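Local coordinates for RimK-related lysine biosynthesis protein (PDB 5K2M), which binds ADP and magnesium and is probably an ATP-dependent ligase of amino-acid biosynthesis, belonging to the LysX branch of the RimK family, at residues 18-23 and 258-263; 103-108 and 143-148; 162-167 and 190-195; 171-176 and 241-246. One frame throughout, in Å; residues are numbered along the deposited sequence.

Contacts 3 and 4 share one ADP molecule: 162-167 and 190-195 hold its adenine and ribose, while 171-176 and 241-246 reach the ribose, the phosphates and two magnesium ions. Their centres are 16 Å apart, and a probable hydrogen bond of 2.7 Å between Thr194 OG1 and Asp171 OD1 joins them. Contact 1 lies away from this site, about 18 Å from contact 4 between centres, yet Met259 CE packs 3.8 Å from Tyr175 CD1. Contact 2 touches none of the others; its nearest atoms are about 9 Å from contact 3. Contacts 1 and 2, on opposite sides of the chain's centre, have centres 43 Å apart.

Contact 1: residues 18-23 and 258-263; sequences KERAGE and DMAGKL
Asp258, the N-cap residue of helix 259-272, meets Arg20 of helix 12-24 in a salt bridge that the guanidinium approaches side-on. Arg20 NE lies 2.9 Å from Asp258 OD2 and uses the syn lone pair of that oxygen, in the guanidinium plane and with a nearly straight bond (167°). Arg20 NH2 reaches Asp258 OD1 at 2.7 Å from above the carboxylate plane, a more bent approach, with the two flat groups turned 36° against each other. With CG anti to the backbone N (chi1 -175°), the carboxylate also folds back over the first helical turn, where OD1 takes the capping bond from Gly261 N at 3.2 Å, on the face away from NH2. Ala260 follows, its CB over one face of the guanidinium and 4.2 Å from Arg20 CG. At Gly261 the chains run close, with Arg20 CG 3.6 Å from Gly261 N; any CB there would run into Asp258 OD2. The far end of the arginine is tied to its own helix, NH1 lying 2.7 Å from Glu19 OE2, so one guanidinium links two carboxylates. Around this network Ala260 and Leu263 pack on Ile17 of helix 12-24, Met259 turns to Ala251 and Ala252 of helix 249-255, Lys262 pairs with Glu180 of strand 180-188, and Ala21 rests on Val27 of strand 26-31.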
# COMPACT_ATOMS: atom_id res chain seq x y z
N LYS A 18 -8.29 49.50 -12.76
CA LYS A 18 -6.97 49.31 -13.33
C LYS A 18 -6.17 50.60 -13.34
O LYS A 18 -5.01 50.62 -12.92
CB LYS A 18 -7.09 48.75 -14.74
CG LYS A 18 -5.79 48.73 -15.52
CD LYS A 18 -5.97 47.96 -16.82
CE LYS A 18 -4.65 47.63 -17.49
NZ LYS A 18 -4.37 48.56 -18.60
N GLU A 19 -6.78 51.68 -13.82
CA GLU A 19 -6.13 53.00 -13.86
C GLU A 19 -5.68 53.43 -12.46
O GLU A 19 -4.53 53.84 -12.29
CB GLU A 19 -7.05 54.06 -14.47
CG GLU A 19 -6.37 55.40 -14.77
CD GLU A 19 -6.24 56.32 -13.56
OE1 GLU A 19 -5.18 56.98 -13.41
OE2 GLU A 19 -7.19 56.40 -12.76
N ARG A 20 -6.56 53.33 -11.48
CA ARG A 20 -6.24 53.78 -10.11
C ARG A 20 -5.13 52.92 -9.50
O ARG A 20 -4.20 53.45 -8.92
CB ARG A 20 -7.45 53.74 -9.18
CG ARG A 20 -8.65 54.52 -9.66
CD ARG A 20 -8.50 56.03 -9.67
NE ARG A 20 -9.82 56.60 -9.94
CZ ARG A 20 -10.44 56.57 -11.13
NH1 ARG A 20 -9.85 56.06 -12.21
NH2 ARG A 20 -11.67 57.08 -11.24
N ALA A 21 -5.24 51.61 -9.68
CA ALA A 21 -4.23 50.67 -9.18
C ALA A 21 -2.85 51.05 -9.70
O ALA A 21 -1.87 50.95 -8.95
CB ALA A 21 -4.57 49.24 -9.57
N GLY A 22 -2.79 51.49 -10.95
CA GLY A 22 -1.54 51.89 -11.59
C GLY A 22 -0.87 53.11 -10.95
O GLY A 22 0.31 53.32 -11.12
N GLU A 23 -1.64 53.92 -10.23
CA GLU A 23 -1.08 55.04 -9.48
C GLU A 23 -0.33 54.57 -8.23
O GLU A 23 0.56 55.26 -7.74
CB GLU A 23 -2.18 56.05 -9.11
CG GLU A 23 -2.95 56.63 -10.30
CD GLU A 23 -4.00 57.66 -9.90
OE1 GLU A 23 -4.88 57.97 -10.73
OE2 GLU A 23 -3.95 58.17 -8.75
N ASP A 258 -15.44 58.65 -6.39
CA ASP A 258 -14.44 57.82 -7.04
C ASP A 258 -14.41 56.47 -6.34
O ASP A 258 -13.54 56.20 -5.52
CB ASP A 258 -13.06 58.51 -7.01
CG ASP A 258 -12.01 57.73 -7.78
OD1 ASP A 258 -12.38 56.91 -8.64
OD2 ASP A 258 -10.80 57.93 -7.53
N MET A 259 -15.37 55.62 -6.69
CA MET A 259 -15.55 54.35 -6.01
C MET A 259 -14.35 53.47 -6.33
O MET A 259 -13.84 52.75 -5.47
CB MET A 259 -16.82 53.62 -6.46
CG MET A 259 -18.03 54.49 -6.76
SD MET A 259 -18.96 54.97 -5.31
CE MET A 259 -20.34 55.77 -6.11
N ALA A 260 -13.92 53.52 -7.58
CA ALA A 260 -12.77 52.76 -8.03
C ALA A 260 -11.51 53.10 -7.21
O ALA A 260 -10.86 52.21 -6.65
CB ALA A 260 -12.53 53.02 -9.51
N GLY A 261 -11.21 54.38 -7.12
CA GLY A 261 -10.08 54.89 -6.32
C GLY A 261 -10.11 54.49 -4.86
O GLY A 261 -9.10 54.04 -4.30
N LYS A 262 -11.28 54.63 -4.24
CA LYS A 262 -11.47 54.23 -2.85
C LYS A 262 -11.28 52.72 -2.68
O LYS A 262 -10.73 52.26 -1.68
CB LYS A 262 -12.85 54.65 -2.36
CG LYS A 262 -13.07 56.15 -2.28
CD LYS A 262 -12.40 56.71 -1.05
CE LYS A 262 -12.47 58.22 -1.00
NZ LYS A 262 -11.68 58.71 0.17
N LEU A 263 -11.76 51.95 -3.66
CA LEU A 263 -11.63 50.50 -3.62
C LEU A 263 -10.14 50.11 -3.68
O LEU A 263 -9.69 49.23 -2.94
CB LEU A 263 -12.41 49.86 -4.77
CG LEU A 263 -12.33 48.35 -4.97
CD1 LEU A 263 -13.00 47.63 -3.81
CD2 LEU A 263 -12.98 47.94 -6.28

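Contact 2: residues 103-108 and 143-148; sequences LSEGGA and AVLEHR
Leu145 of helix 138-150 sets both its methyls against Ala108 at the end of the short helix 105-108, and this apolar pairing is the heart of the contact. Ala108 CB is wedged in the fork of the leucine, 3.5 Å from Leu145 CD2 and 3.7 Å from Leu145 CD1. The second methyl also rests beside the backbone, with Leu145 CD1 3.7 Å from Glu105 O. A further aliphatic touch comes from the stem of Glu105, whose CG lies 4.0 Å from Leu145 CB. Both Ala108 and Leu145 also touch His159 of strand 159-163, so the two helices pack against the four-stranded antiparallel sheet of the ATP-grasp domain.

The charged part is a meeting of like groups. Glu105 runs out straight, its CG anti to the backbone N (chi1 173°), and carries its carboxylate past Leu145 to the neighbourhood of Glu146. The chain of Glu146 starts away from the short helix but bends at chi2 (-65°), bringing Glu146 OE2 to 4.0 Å from Glu105 OE2, with the two carboxylate planes 49° apart. The stronger partner of Glu146 is on the second subunit, where OE1 is hydrogen-bonded to Leu131 N; an ion pair to Arg198 of that subunit is long and weak.

A side-chain N-cap is the third element: Ser104 OG accepts from Gly107 N at 3.2 Å, fixing the start of the short helix, and also bonds to Asp33 of a third subunit.

Attraction across the two helices is thus apolar, while the facing glutamates would probably repel mildly, and Glu146 owes its hold to the neighbouring subunit.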
# COMPACT_ATOMS: atom_id res chain seq x y z
N LEU A 103 -37.18 25.51 4.09
CA LEU A 103 -36.23 24.55 3.57
C LEU A 103 -36.88 23.52 2.67
O LEU A 103 -36.23 22.57 2.25
CB LEU A 103 -35.54 23.83 4.74
CG LEU A 103 -34.37 24.54 5.41
CD1 LEU A 103 -33.30 24.90 4.39
CD2 LEU A 103 -34.82 25.77 6.18
N SER A 104 -38.17 23.69 2.39
CA SER A 104 -38.88 22.85 1.45
C SER A 104 -40.12 23.58 0.92
O SER A 104 -40.57 24.59 1.50
CB SER A 104 -39.30 21.53 2.10
OG SER A 104 -40.34 21.73 3.03
N GLU A 105 -40.66 23.06 -0.18
CA GLU A 105 -41.88 23.57 -0.79
C GLU A 105 -43.03 23.60 0.22
O GLU A 105 -43.76 24.59 0.31
CB GLU A 105 -42.27 22.72 -2.01
CG GLU A 105 -43.62 23.07 -2.63
CD GLU A 105 -43.98 22.25 -3.87
OE1 GLU A 105 -43.19 21.34 -4.24
OE2 GLU A 105 -45.06 22.51 -4.47
N GLY A 106 -43.17 22.53 0.98
CA GLY A 106 -44.24 22.41 1.97
C GLY A 106 -44.08 23.38 3.13
O GLY A 106 -45.06 23.88 3.67
N GLY A 107 -42.83 23.65 3.51
CA GLY A 107 -42.56 24.69 4.50
C GLY A 107 -42.85 26.09 3.98
O GLY A 107 -43.37 26.92 4.72
N ALA A 108 -42.51 26.34 2.72
CA ALA A 108 -42.68 27.65 2.10
C ALA A 108 -44.14 28.08 2.02
O ALA A 108 -44.45 29.27 2.13
CB ALA A 108 -42.06 27.67 0.72
N ALA A 143 -47.25 28.53 -7.89
CA ALA A 143 -46.58 28.59 -9.18
C ALA A 143 -45.07 28.79 -9.01
O ALA A 143 -44.28 28.05 -9.58
CB ALA A 143 -47.17 29.70 -10.03
N VAL A 144 -44.68 29.76 -8.19
CA VAL A 144 -43.26 30.02 -7.93
C VAL A 144 -42.57 28.78 -7.35
O VAL A 144 -41.51 28.38 -7.82
CB VAL A 144 -43.07 31.23 -6.99
CG1 VAL A 144 -41.62 31.35 -6.52
CG2 VAL A 144 -43.49 32.50 -7.70
N LEU A 145 -43.18 28.17 -6.34
CA LEU A 145 -42.58 27.00 -5.70
C LEU A 145 -42.52 25.78 -6.64
O LEU A 145 -41.56 25.01 -6.60
CB LEU A 145 -43.32 26.63 -4.42
CG LEU A 145 -43.28 27.69 -3.31
CD1 LEU A 145 -44.22 27.27 -2.20
CD2 LEU A 145 -41.86 27.87 -2.79
N GLU A 146 -43.54 25.62 -7.49
CA GLU A 146 -43.52 24.57 -8.54
C GLU A 146 -42.32 24.76 -9.45
O GLU A 146 -41.62 23.80 -9.78
CB GLU A 146 -44.80 24.58 -9.40
CG GLU A 146 -45.83 23.52 -9.05
CD GLU A 146 -45.35 22.10 -9.30
OE1 GLU A 146 -45.18 21.68 -10.48
OE2 GLU A 146 -45.13 21.39 -8.29
N HIS A 147 -42.08 25.98 -9.88
CA HIS A 147 -40.95 26.24 -10.78
C HIS A 147 -39.60 26.08 -10.09
O HIS A 147 -38.70 25.45 -10.65
CB HIS A 147 -41.09 27.59 -11.47
CG HIS A 147 -42.21 27.62 -12.46
ND1 HIS A 147 -42.00 27.65 -13.82
CD2 HIS A 147 -43.55 27.56 -12.28
CE1 HIS A 147 -43.17 27.63 -14.43
NE2 HIS A 147 -44.12 27.57 -13.52
N ARG A 148 -39.45 26.60 -8.87
CA ARG A 148 -38.21 26.42 -8.12
C ARG A 148 -37.87 24.94 -7.92
O ARG A 148 -36.72 24.54 -8.04
CB ARG A 148 -38.31 27.10 -6.76
CG ARG A 148 -38.35 28.61 -6.83
CD ARG A 148 -37.02 29.20 -7.23
NE ARG A 148 -36.95 30.56 -6.71
CZ ARG A 148 -36.63 30.86 -5.45
NH1 ARG A 148 -36.65 32.13 -5.08
NH2 ARG A 148 -36.29 29.91 -4.57

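Contact 3: residues 162-167 and 190-195; sequences QEFVEK and NHWITN. With ADP (adenosine-5'-diphosphate), chain O.
Phe164 presents its CE1 edge to a face of Trp192, 4.0 Å from Trp192 CE3, in an offset edge-to-face pair with the planes at 75°. Ile193 CG1 lies over the opposite face of the indole, and ADP N3 sits at its edge. Lys167 bridges protein and nucleotide: bends at chi3 (-62°) and chi4 (-63°) curl the chain so that NZ donates to ADP N3 at 2.8 Å and to Trp192 O, also at 2.8 Å, on a lone pair in the carbonyl plane. The adenine is read along 162-167, where ADP N6 donates to Glu163 O at 3.0 Å and to Gln162 OE1, and Val165 N donates to ADP N1 at 3.0 Å. The ribose turns to the loop 190-195: ADP O2' gives to Thr194 OG1 at 2.7 Å and takes from Thr194 N. A methionine in place of Lys167 would probably leave both ADP N3 and Trp192 O without their shared donor, weakening the tie between the loop and the adenine. The donor N6 and the acceptor N1 are thus both matched, consistent with selection for adenine over guanine, whereas the bond to N3 does not tell the two bases apart.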
# COMPACT_ATOMS: atom_id res chain seq x y z
N GLN A 162 -39.44 38.00 1.65
CA GLN A 162 -39.64 39.21 2.42
C GLN A 162 -41.07 39.68 2.27
O GLN A 162 -41.74 39.33 1.30
CB GLN A 162 -38.73 40.33 1.93
CG GLN A 162 -37.26 40.15 2.21
CD GLN A 162 -36.43 41.26 1.59
OE1 GLN A 162 -36.68 41.66 0.47
NE2 GLN A 162 -35.44 41.75 2.32
N GLU A 163 -41.55 40.47 3.22
CA GLU A 163 -42.74 41.29 3.02
C GLU A 163 -42.52 42.19 1.80
O GLU A 163 -41.41 42.67 1.59
CB GLU A 163 -43.02 42.17 4.24
CG GLU A 163 -41.96 43.23 4.51
CD GLU A 163 -42.22 44.06 5.75
OE1 GLU A 163 -43.39 44.19 6.16
OE2 GLU A 163 -41.26 44.58 6.34
N PHE A 164 -43.56 42.44 1.02
CA PHE A 164 -43.46 43.43 -0.05
C PHE A 164 -43.46 44.82 0.57
O PHE A 164 -44.40 45.20 1.27
CB PHE A 164 -44.60 43.30 -1.05
CG PHE A 164 -44.59 44.36 -2.12
CD1 PHE A 164 -43.68 44.30 -3.18
CD2 PHE A 164 -45.49 45.41 -2.10
CE1 PHE A 164 -43.67 45.27 -4.17
CE2 PHE A 164 -45.49 46.38 -3.10
CZ PHE A 164 -44.57 46.31 -4.13
N VAL A 165 -42.38 45.55 0.34
CA VAL A 165 -42.27 46.91 0.86
C VAL A 165 -42.75 47.90 -0.20
O VAL A 165 -42.31 47.84 -1.35
CB VAL A 165 -40.82 47.22 1.28
CG1 VAL A 165 -40.72 48.65 1.78
CG2 VAL A 165 -40.37 46.23 2.35
N GLU A 166 -43.66 48.79 0.20
CA GLU A 166 -44.20 49.81 -0.69
C GLU A 166 -43.25 50.99 -0.69
O GLU A 166 -43.29 51.82 0.21
CB GLU A 166 -45.60 50.24 -0.26
CG GLU A 166 -46.64 49.13 -0.37
CD GLU A 166 -48.02 49.56 0.11
OE1 GLU A 166 -48.74 48.70 0.64
OE2 GLU A 166 -48.38 50.75 -0.04
N LYS A 167 -42.39 51.04 -1.70
CA LYS A 167 -41.36 52.06 -1.80
C LYS A 167 -41.91 53.19 -2.65
O LYS A 167 -42.82 52.95 -3.46
CB LYS A 167 -40.10 51.49 -2.47
CG LYS A 167 -39.66 50.11 -1.96
CD LYS A 167 -38.39 49.60 -2.64
CE LYS A 167 -38.52 49.40 -4.16
NZ LYS A 167 -39.52 48.38 -4.56
N ASN A 190 -40.43 52.86 -12.75
CA ASN A 190 -41.86 52.65 -12.63
C ASN A 190 -42.22 51.17 -12.47
O ASN A 190 -43.39 50.84 -12.33
CB ASN A 190 -42.66 53.34 -13.76
CG ASN A 190 -42.03 53.16 -15.13
OD1 ASN A 190 -42.01 54.10 -15.93
ND2 ASN A 190 -41.52 51.96 -15.41
N HIS A 191 -41.23 50.29 -12.47
CA HIS A 191 -41.42 48.92 -12.00
C HIS A 191 -40.89 48.81 -10.56
O HIS A 191 -39.94 49.52 -10.20
CB HIS A 191 -40.71 47.92 -12.92
CG HIS A 191 -41.20 46.51 -12.79
ND1 HIS A 191 -40.52 45.55 -12.07
CD2 HIS A 191 -42.30 45.90 -13.28
CE1 HIS A 191 -41.18 44.41 -12.13
NE2 HIS A 191 -42.27 44.59 -12.86
N TRP A 192 -41.50 47.95 -9.75
CA TRP A 192 -41.08 47.75 -8.34
C TRP A 192 -39.64 47.22 -8.18
O TRP A 192 -39.02 47.41 -7.13
CB TRP A 192 -42.07 46.86 -7.56
CG TRP A 192 -42.07 45.42 -7.95
CD1 TRP A 192 -42.77 44.86 -8.97
CD2 TRP A 192 -41.33 44.35 -7.32
NE1 TRP A 192 -42.52 43.51 -9.02
CE2 TRP A 192 -41.65 43.17 -8.02
CE3 TRP A 192 -40.44 44.29 -6.24
CZ2 TRP A 192 -41.10 41.93 -7.68
CZ3 TRP A 192 -39.91 43.05 -5.90
CH2 TRP A 192 -40.24 41.88 -6.62
N ILE A 193 -39.13 46.56 -9.22
CA ILE A 193 -37.72 46.15 -9.28
C ILE A 193 -36.89 47.27 -9.93
O ILE A 193 -37.01 47.54 -11.13
CB ILE A 193 -37.54 44.84 -10.08
CG1 ILE A 193 -38.42 43.73 -9.50
CG2 ILE A 193 -36.08 44.40 -10.07
CD1 ILE A 193 -38.60 42.53 -10.42
N THR A 194 -36.02 47.90 -9.14
CA THR A 194 -35.33 49.13 -9.54
C THR A 194 -33.88 48.98 -10.01
O THR A 194 -33.23 49.99 -10.25
CB THR A 194 -35.27 50.12 -8.36
OG1 THR A 194 -34.61 49.50 -7.26
CG2 THR A 194 -36.66 50.56 -7.94
N ASN A 195 -33.34 47.77 -10.14
CA ASN A 195 -31.90 47.62 -10.45
C ASN A 195 -31.58 48.41 -11.72
O ASN A 195 -32.39 48.41 -12.66
CB ASN A 195 -31.47 46.17 -10.69
CG ASN A 195 -31.63 45.26 -9.48
OD1 ASN A 195 -30.65 44.85 -8.84
ND2 ASN A 195 -32.85 44.88 -9.21
PB ADP O . -30.69 41.62 -6.25
O1B ADP O . -30.56 43.09 -6.56
O2B ADP O . -31.18 40.79 -7.41
O3B ADP O . -29.50 40.99 -5.59
PA ADP O . -32.61 42.67 -4.35
O1A ADP O . -31.69 43.87 -4.20
O2A ADP O . -33.13 42.09 -3.07
O3A ADP O . -31.92 41.50 -5.20
O5' ADP O . -33.86 43.07 -5.26
C5' ADP O . -33.71 43.82 -6.45
C4' ADP O . -34.65 45.01 -6.42
O4' ADP O . -36.00 44.56 -6.33
C3' ADP O . -34.44 45.98 -5.27
O3' ADP O . -33.48 46.99 -5.58
C2' ADP O . -35.84 46.54 -5.09
O2' ADP O . -36.11 47.60 -6.00
C1' ADP O . -36.75 45.39 -5.45
N9 ADP O . -37.11 44.63 -4.25
C8 ADP O . -36.45 43.56 -3.75
N7 ADP O . -37.04 43.11 -2.62
C5 ADP O . -38.09 43.91 -2.39
C6 ADP O . -39.15 43.99 -1.38
N6 ADP O . -39.19 43.10 -0.37
N1 ADP O . -40.06 44.97 -1.51
C2 ADP O . -40.02 45.86 -2.51
N3 ADP O . -39.10 45.86 -3.47
C4 ADP O . -38.13 44.92 -3.46

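Contact 4: residues 171-176 and 241-246; sequences DIRSYV and EVNPNM. With MG (magnesium ion), chain R; MG (magnesium ion), chain Q; ADP (adenosine-5'-diphosphate), chain O; PO4 (phosphate ion), chain P.
Arg173 and Tyr175 of strand 170-177 meet Asn243 and Met246, at the end of strand 236-243 and just beyond, in a buried contact between strands separated by strand 225-233 in the antiparallel sheet, beside the ADP and metal site. Its apolar half is a Met-aromatic contact: Met246 SD lies 5.2 Å from the centroid of the Tyr175 ring, at its edge, and Met246 CE touches Tyr175 CD2 (3.9 Å), while Tyr175 OH is hydrogen-bonded to Glu247 O. The polar half is indirect. Arg173 NH1 and Asn243 ND2, both donors, stand 3.4 Å apart and turn to different acceptors. The guanidinium, pinned by a salt bridge to Asp229, meets a separate phosphate ion, probably from the crystallisation liquor, edge-on, NH1 donating to PO4 O3 at 3.0 Å. Asn243 OD1 binds one magnesium at 2.0 Å; Glu241 holds the same ion through both oxygens, and its OE1 reaches the second magnesium at 2.3 Å. Asp171, its CG lodged between backbone N and carbonyl carbon (chi1 79°), accepts from ADP O3' at 2.6 Å through OD2, which is also paired with Arg187. With an alanine here the ribose O3' would probably lose this acceptor, and Arg187 and Thr194 their bonds to the carboxylate. Two magnesium ions bridged by a glutamate, with an asparagine and Asp229 completing their protein ligands, are the hallmark of the ATP-grasp active site.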
# COMPACT_ATOMS: atom_id res chain seq x y z
N ASP A 171 -35.47 52.94 -4.90
CA ASP A 171 -34.77 52.52 -3.70
C ASP A 171 -33.41 53.20 -3.68
O ASP A 171 -33.13 54.08 -4.50
CB ASP A 171 -34.71 50.99 -3.59
CG ASP A 171 -33.65 50.35 -4.47
OD1 ASP A 171 -33.21 50.96 -5.46
OD2 ASP A 171 -33.28 49.21 -4.15
N ILE A 172 -32.58 52.82 -2.71
CA ILE A 172 -31.34 53.55 -2.43
C ILE A 172 -30.19 52.58 -2.53
O ILE A 172 -30.27 51.46 -2.06
CB ILE A 172 -31.37 54.20 -1.03
CG1 ILE A 172 -32.40 55.33 -1.00
CG2 ILE A 172 -29.98 54.71 -0.61
CD1 ILE A 172 -32.92 55.62 0.40
N ARG A 173 -29.12 53.03 -3.18
CA ARG A 173 -27.91 52.26 -3.29
C ARG A 173 -26.76 53.09 -2.73
O ARG A 173 -26.44 54.13 -3.28
CB ARG A 173 -27.67 51.92 -4.75
CG ARG A 173 -26.29 51.41 -5.05
CD ARG A 173 -26.00 50.11 -4.31
NE ARG A 173 -25.17 49.28 -5.17
CZ ARG A 173 -25.47 48.09 -5.66
NH1 ARG A 173 -26.59 47.44 -5.36
NH2 ARG A 173 -24.58 47.51 -6.44
N SER A 174 -26.15 52.62 -1.64
CA SER A 174 -25.02 53.31 -1.03
C SER A 174 -23.77 52.44 -1.03
O SER A 174 -23.83 51.23 -1.26
CB SER A 174 -25.37 53.74 0.40
OG SER A 174 -25.60 52.61 1.23
N TYR A 175 -22.63 53.08 -0.77
CA TYR A 175 -21.34 52.42 -0.84
C TYR A 175 -20.54 52.75 0.41
O TYR A 175 -20.46 53.91 0.80
CB TYR A 175 -20.59 52.89 -2.08
CG TYR A 175 -21.27 52.51 -3.37
CD1 TYR A 175 -22.30 53.30 -3.90
CD2 TYR A 175 -20.91 51.36 -4.05
CE1 TYR A 175 -22.93 52.95 -5.08
CE2 TYR A 175 -21.54 51.00 -5.23
CZ TYR A 175 -22.55 51.79 -5.74
OH TYR A 175 -23.16 51.42 -6.90
N VAL A 176 -20.00 51.71 1.04
CA VAL A 176 -19.14 51.84 2.20
C VAL A 176 -17.93 50.95 1.99
O VAL A 176 -18.06 49.73 1.78
CB VAL A 176 -19.86 51.43 3.50
CG1 VAL A 176 -18.92 51.55 4.70
CG2 VAL A 176 -21.08 52.30 3.73
N GLU A 241 -30.23 44.38 1.35
CA GLU A 241 -29.20 43.52 0.83
C GLU A 241 -27.86 44.24 0.85
O GLU A 241 -27.82 45.46 0.84
CB GLU A 241 -29.57 43.24 -0.62
CG GLU A 241 -28.72 42.21 -1.26
CD GLU A 241 -28.57 42.38 -2.74
OE1 GLU A 241 -28.91 43.43 -3.33
OE2 GLU A 241 -28.05 41.42 -3.31
N VAL A 242 -26.78 43.47 0.87
CA VAL A 242 -25.43 43.99 0.64
C VAL A 242 -24.81 43.19 -0.52
O VAL A 242 -25.21 42.06 -0.76
CB VAL A 242 -24.56 43.91 1.92
CG1 VAL A 242 -25.18 44.77 3.03
CG2 VAL A 242 -24.42 42.48 2.41
N ASN A 243 -23.86 43.78 -1.24
CA ASN A 243 -23.29 43.18 -2.45
C ASN A 243 -21.77 43.28 -2.46
O ASN A 243 -21.25 44.39 -2.44
CB ASN A 243 -23.83 43.90 -3.67
CG ASN A 243 -25.31 43.71 -3.86
OD1 ASN A 243 -25.76 42.69 -4.40
ND2 ASN A 243 -26.10 44.71 -3.44
N PRO A 244 -21.06 42.14 -2.50
CA PRO A 244 -19.59 42.14 -2.42
C PRO A 244 -18.80 42.27 -3.74
O PRO A 244 -17.57 42.25 -3.69
CB PRO A 244 -19.29 40.80 -1.76
CG PRO A 244 -20.37 39.91 -2.26
CD PRO A 244 -21.60 40.77 -2.44
N ASN A 245 -19.45 42.38 -4.89
CA ASN A 245 -18.74 42.70 -6.14
C ASN A 245 -19.40 43.90 -6.79
O ASN A 245 -19.96 43.81 -7.88
CB ASN A 245 -18.68 41.51 -7.11
CG ASN A 245 -17.69 41.73 -8.27
OD1 ASN A 245 -16.91 42.70 -8.30
ND2 ASN A 245 -17.71 40.81 -9.24
N MET A 246 -19.35 45.02 -6.08
CA MET A 246 -20.07 46.23 -6.47
C MET A 246 -19.90 46.67 -7.93
O MET A 246 -18.78 46.74 -8.46
CB MET A 246 -19.64 47.38 -5.55
CG MET A 246 -18.15 47.69 -5.56
SD MET A 246 -17.68 49.12 -4.56
CE MET A 246 -18.31 48.62 -2.97
MG MG R . -27.58 42.11 -5.05
MG MG Q . -29.98 44.59 -5.03
PB ADP O . -30.69 41.62 -6.25
O1B ADP O . -30.56 43.09 -6.56
O2B ADP O . -31.18 40.79 -7.41
O3B ADP O . -29.50 40.99 -5.59
PA ADP O . -32.61 42.67 -4.35
O1A ADP O . -31.69 43.87 -4.20
O2A ADP O . -33.13 42.09 -3.07
O3A ADP O . -31.92 41.50 -5.20
O5' ADP O . -33.86 43.07 -5.26
C5' ADP O . -33.71 43.82 -6.45
C4' ADP O . -34.65 45.01 -6.42
O4' ADP O . -36.00 44.56 -6.33
C3' ADP O . -34.44 45.98 -5.27
O3' ADP O . -33.48 46.99 -5.58
C2' ADP O . -35.84 46.54 -5.09
O2' ADP O . -36.11 47.60 -6.00
C1' ADP O . -36.75 45.39 -5.45
N9 ADP O . -37.11 44.63 -4.25
C8 ADP O . -36.45 43.56 -3.75
N7 ADP O . -37.04 43.11 -2.62
C5 ADP O . -38.09 43.91 -2.39
C6 ADP O . -39.15 43.99 -1.38
N6 ADP O . -39.19 43.10 -0.37
N1 ADP O . -40.06 44.97 -1.51
C2 ADP O . -40.02 45.86 -2.51
N3 ADP O . -39.10 45.86 -3.47
C4 ADP O . -38.13 44.92 -3.46
P PO4 P . -27.54 44.25 -7.18
O1 PO4 P . -28.61 45.02 -6.45
O2 PO4 P . -27.74 44.31 -8.69
O3 PO4 P . -26.21 44.86 -6.83
O4 PO4 P . -27.59 42.80 -6.79
O HOH W 1 -31.09 46.05 -6.17
O HOH W 2 -26.60 40.14 -5.23